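Local coordinates for protein phosphoribosylglycinamide synthetase (PDB 4DIM) that probably acts as an ATP-dependent ligase of the ATP-grasp type, binding ATP and a metal ion, at residues Gly21-Ala25 with Tyr298-Ala302; Lys8-Leu13 with Leu70-Ala76. All blocks are in the same frame, centred on the assembly; numbering follows the deposited sequence.

Contact 1: residues Gly21-Ala25 with Tyr298-Ala302; sequences GLYKA and YKMIA
Tyr298 lays the face of its ring over the backbone of Gly21, and this flat-on-flat meeting sets the shape of the whole interface. The CA of Gly21 sits 3.8 Å from the ring centroid and only 11° off the ring normal, a CH-pi contact made squarely over the face. The same face goes on to cover the peptide that leads into Leu22, whose N lies nearer the ring's rim. With no side chain on Gly21, the first turn of helix 20-29 offers a shallow hollow, and the ring fills it. Tyr298 has its CG anti to its own carbonyl carbon, which carries the ring across to the other helix.

Beside this hollow stand two bumps. Ala25, one turn on from Gly21, presses its CB against the CB of Tyr298 at 3.5 Å, while Lys299 passes with its CG 4.0 Å from the same methyl. Leu22 makes the second bump: chi1 of -173° turns the branch out so that CD1 drops between Tyr298, Ile301 and Ala302. There CD1 lies 3.5 Å from the carbonyl O of Tyr298 and also touches CG2 of Ile301 and CB of Ala302. The Leu22 and Ile301 side chains cross at about a right angle.

No hydrogen bond joins the two segments; they meet through apolar packing and the CH-pi contact, and the axes pass 8.8 Å apart at a steep -76°. The phenol OH bonds to Glu287 of helix 285-293, and Lys299 NZ forms a salt bridge with Glu296. Helix 297-305 thus packs across helix 20-29, which on another side meets helix 43-48 through Tyr23 and rests on Ile12 of strand 9-13 through Leu22 and Tyr23.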
# COMPACT_ATOMS: atom_id res chain seq x y z
N GLY A 21 12.08 -7.23 3.27
CA GLY A 21 12.94 -6.05 3.26
C GLY A 21 13.15 -5.45 4.63
O GLY A 21 14.24 -4.97 4.98
N LEU A 22 12.09 -5.47 5.40
CA LEU A 22 12.15 -4.96 6.75
C LEU A 22 12.90 -5.93 7.67
O LEU A 22 13.59 -5.48 8.58
CB LEU A 22 10.74 -4.71 7.20
CG LEU A 22 10.54 -4.06 8.50
CD1 LEU A 22 11.15 -2.66 8.51
CD2 LEU A 22 9.10 -3.98 8.77
N TYR A 23 12.81 -7.24 7.41
CA TYR A 23 13.57 -8.25 8.15
C TYR A 23 15.05 -8.11 7.83
O TYR A 23 15.90 -8.24 8.71
CB TYR A 23 13.07 -9.68 7.82
CG TYR A 23 11.78 -10.05 8.50
CD1 TYR A 23 11.76 -10.61 9.78
CD2 TYR A 23 10.56 -9.88 7.85
CE1 TYR A 23 10.57 -10.94 10.41
CE2 TYR A 23 9.36 -10.22 8.47
CZ TYR A 23 9.37 -10.78 9.74
OH TYR A 23 8.20 -11.08 10.40
N LYS A 24 15.36 -7.84 6.58
CA LYS A 24 16.74 -7.67 6.13
C LYS A 24 17.36 -6.41 6.75
O LYS A 24 18.48 -6.45 7.25
CB LYS A 24 16.76 -7.60 4.58
CG LYS A 24 18.16 -7.82 4.00
CD LYS A 24 18.33 -7.24 2.59
CE LYS A 24 19.01 -5.88 2.58
NZ LYS A 24 19.18 -5.33 1.21
N ALA A 25 16.62 -5.30 6.74
CA ALA A 25 17.08 -4.02 7.27
C ALA A 25 17.31 -4.09 8.76
O ALA A 25 18.36 -3.68 9.24
CB ALA A 25 16.07 -2.93 6.96
N TYR A 298 13.57 1.12 4.61
CA TYR A 298 13.26 0.09 5.60
C TYR A 298 13.98 0.34 6.88
O TYR A 298 13.49 -0.11 7.91
CB TYR A 298 13.60 -1.31 5.13
CG TYR A 298 12.74 -1.85 4.00
CD1 TYR A 298 11.41 -2.19 4.21
CD2 TYR A 298 13.28 -2.07 2.73
CE1 TYR A 298 10.63 -2.71 3.18
CE2 TYR A 298 12.50 -2.56 1.69
CZ TYR A 298 11.20 -2.96 1.94
OH TYR A 298 10.53 -3.59 0.92
N LYS A 299 15.15 0.99 6.85
CA LYS A 299 15.93 1.31 8.04
C LYS A 299 15.29 2.43 8.79
O LYS A 299 15.33 2.42 10.00
CB LYS A 299 17.38 1.65 7.70
CG LYS A 299 18.18 0.41 7.39
CD LYS A 299 19.64 0.68 7.26
CE LYS A 299 20.36 -0.60 6.96
NZ LYS A 299 21.80 -0.39 6.71
N MSE A 300 14.66 3.37 8.07
CA MSE A 300 13.92 4.50 8.67
C MSE A 300 12.69 3.96 9.37
O MSE A 300 12.39 4.37 10.49
CB MSE A 300 13.50 5.54 7.61
CG MSE A 300 14.65 6.40 7.12
SE MSE A 300 14.28 7.40 5.55
CE MSE A 300 12.89 8.50 6.34
N ILE A 301 12.04 2.96 8.74
CA ILE A 301 10.86 2.31 9.33
C ILE A 301 11.24 1.54 10.60
O ILE A 301 10.60 1.71 11.64
CB ILE A 301 10.19 1.41 8.29
CG1 ILE A 301 9.56 2.26 7.18
CG2 ILE A 301 9.14 0.49 8.94
CD1 ILE A 301 9.13 1.49 5.97
N ALA A 302 12.25 0.69 10.52
CA ALA A 302 12.70 -0.17 11.63
C ALA A 302 13.26 0.63 12.78
O ALA A 302 12.96 0.31 13.93
CB ALA A 302 13.77 -1.15 11.14

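Contact 2: residues Lys8-Leu13 with Leu70-Ala76; sequences KRLLIL and LNLDGAA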
# COMPACT_ATOMS: atom_id res chain seq x y z
N LYS A 8 18.40 -4.93 20.26
CA LYS A 8 17.06 -4.36 20.46
C LYS A 8 16.04 -5.28 19.80
O LYS A 8 16.32 -5.77 18.71
CB LYS A 8 16.98 -2.96 19.83
CG LYS A 8 17.64 -1.84 20.63
CD LYS A 8 16.64 -0.79 21.10
CE LYS A 8 17.31 0.52 21.46
NZ LYS A 8 16.32 1.57 21.82
N ARG A 9 14.87 -5.51 20.42
CA ARG A 9 13.87 -6.48 19.92
C ARG A 9 12.71 -5.83 19.17
O ARG A 9 11.98 -5.03 19.75
CB ARG A 9 13.31 -7.32 21.10
CG ARG A 9 14.39 -8.14 21.84
CD ARG A 9 13.96 -8.67 23.19
NE ARG A 9 12.83 -9.61 23.11
CZ ARG A 9 12.93 -10.92 22.87
NH1 ARG A 9 11.83 -11.67 22.80
NH2 ARG A 9 14.12 -11.49 22.70
N LEU A 10 12.51 -6.21 17.91
CA LEU A 10 11.44 -5.66 17.08
C LEU A 10 10.57 -6.77 16.64
O LEU A 10 11.07 -7.66 15.97
CB LEU A 10 12.00 -4.91 15.83
CG LEU A 10 10.96 -4.34 14.84
CD1 LEU A 10 10.28 -3.16 15.40
CD2 LEU A 10 11.59 -4.03 13.51
N LEU A 11 9.27 -6.67 16.91
CA LEU A 11 8.29 -7.65 16.44
C LEU A 11 7.77 -7.15 15.13
O LEU A 11 7.26 -6.03 15.06
CB LEU A 11 7.14 -7.84 17.46
CG LEU A 11 5.85 -8.51 16.93
CD1 LEU A 11 6.00 -10.06 16.86
CD2 LEU A 11 4.65 -8.10 17.76
N ILE A 12 7.93 -7.94 14.07
CA ILE A 12 7.41 -7.54 12.77
C ILE A 12 6.14 -8.31 12.56
O ILE A 12 6.18 -9.54 12.55
CB ILE A 12 8.41 -7.73 11.63
CG1 ILE A 12 9.63 -6.80 11.82
CG2 ILE A 12 7.70 -7.46 10.29
CD1 ILE A 12 10.93 -7.25 11.07
N LEU A 13 5.01 -7.62 12.40
CA LEU A 13 3.71 -8.28 12.22
C LEU A 13 3.56 -8.67 10.77
O LEU A 13 3.44 -7.78 9.92
CB LEU A 13 2.55 -7.38 12.64
CG LEU A 13 2.37 -7.16 14.13
CD1 LEU A 13 3.35 -6.11 14.65
CD2 LEU A 13 0.99 -6.70 14.43
N LEU A 70 6.78 -10.66 25.36
CA LEU A 70 7.77 -10.71 24.28
C LEU A 70 8.93 -9.69 24.44
O LEU A 70 9.86 -9.72 23.62
CB LEU A 70 7.11 -10.55 22.90
CG LEU A 70 6.22 -11.74 22.44
CD1 LEU A 70 5.64 -11.48 21.10
CD2 LEU A 70 6.99 -13.09 22.45
N ASN A 71 8.95 -8.86 25.50
CA ASN A 71 10.11 -8.00 25.79
C ASN A 71 10.47 -7.10 24.60
O ASN A 71 11.65 -6.88 24.31
CB ASN A 71 11.32 -8.88 26.16
CG ASN A 71 11.82 -8.68 27.54
OD1 ASN A 71 11.24 -9.20 28.49
ND2 ASN A 71 12.91 -7.95 27.70
N LEU A 72 9.46 -6.52 23.97
CA LEU A 72 9.71 -5.70 22.79
C LEU A 72 10.20 -4.29 23.09
O LEU A 72 9.89 -3.69 24.12
CB LEU A 72 8.43 -5.58 21.95
CG LEU A 72 7.73 -6.89 21.61
CD1 LEU A 72 6.52 -6.60 20.82
CD2 LEU A 72 8.66 -7.85 20.91
N ASP A 73 10.96 -3.76 22.13
CA ASP A 73 11.42 -2.37 22.08
C ASP A 73 10.56 -1.61 21.07
O ASP A 73 10.31 -0.42 21.27
CB ASP A 73 12.91 -2.27 21.75
CG ASP A 73 13.74 -2.73 22.93
OD1 ASP A 73 13.69 -2.05 23.98
OD2 ASP A 73 14.36 -3.81 22.83
N GLY A 74 10.08 -2.31 20.04
CA GLY A 74 9.18 -1.75 19.04
C GLY A 74 8.40 -2.81 18.27
O GLY A 74 8.58 -4.01 18.45
N ALA A 75 7.53 -2.34 17.38
CA ALA A 75 6.79 -3.22 16.48
C ALA A 75 6.57 -2.52 15.15
O ALA A 75 6.52 -1.29 15.07
CB ALA A 75 5.48 -3.69 17.07
N ALA A 76 6.52 -3.33 14.11
CA ALA A 76 6.36 -2.78 12.78
C ALA A 76 5.59 -3.73 11.90
O ALA A 76 5.49 -4.91 12.18
CB ALA A 76 7.72 -2.49 12.18
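This is a parallel strand pairing at the edge of a four-stranded, Rossmann-like sheet ordered 51-54, 32-37, 9-13, 74-76, in the N-terminal part of the chain. Strand 74-76 is outermost, and strand 9-13 bonds to strand 32-37 along its other edge. Between the pair, Leu11 N donates to Gly74 O, Ala76 N to Leu11 O at 3.0 Å, and Leu13 N to Ala76 O at 2.8 Å.

Leu10, Ile12 and Ala76 share one face, where Leu10 CD1 leans over the Gly74-Ala75 peptide, 3.4 Å from Gly74 C. On the other face Leu11 CB rests on Leu72 CD1 at 3.6 Å, and helix 84-94 covers Leu11 and Ala75.

Ahead of the strand, Asp73 pairs with Arg9 twice: its N donates to Arg9 O, and its OD2 takes Arg9 N on the anti lone pair, almost straight at 174°. The Arg9 side chain, bent at chi3 (63°), swings its guanidinium back to the loop, while NH1 also forms a salt bridge with Glu51. Leu70 O lies near the guanidinium plane and accepts from both Arg9 NE (3.0 Å) and NH1 (2.9 Å), the two donors coming from the same face of its carbonyl.

Overall arrangement
Contact 1 and contact 2 lie 12 Å apart between centres, on the same side of the chain's centre, and they touch. Strand 9-13 is followed in the chain by helix 20-29, so both draw on one strand-turn-helix unit, whose glycine-rich turn resembles a Rossmann-type motif. Along the chain the order is 8-13, 21-25, 70-76, 298-302. Contact 2 therefore joins two neighbouring strands of the parallel sheet within the N-terminal region, whereas contact 1 brings a helix from about 270 residues later back onto it. Leu22 reaches both ways: CD2 lies 4.0 Å from CB of Ala76 on the sheet, and CD1 meets helix 297-305, which lies beside helix 20-29.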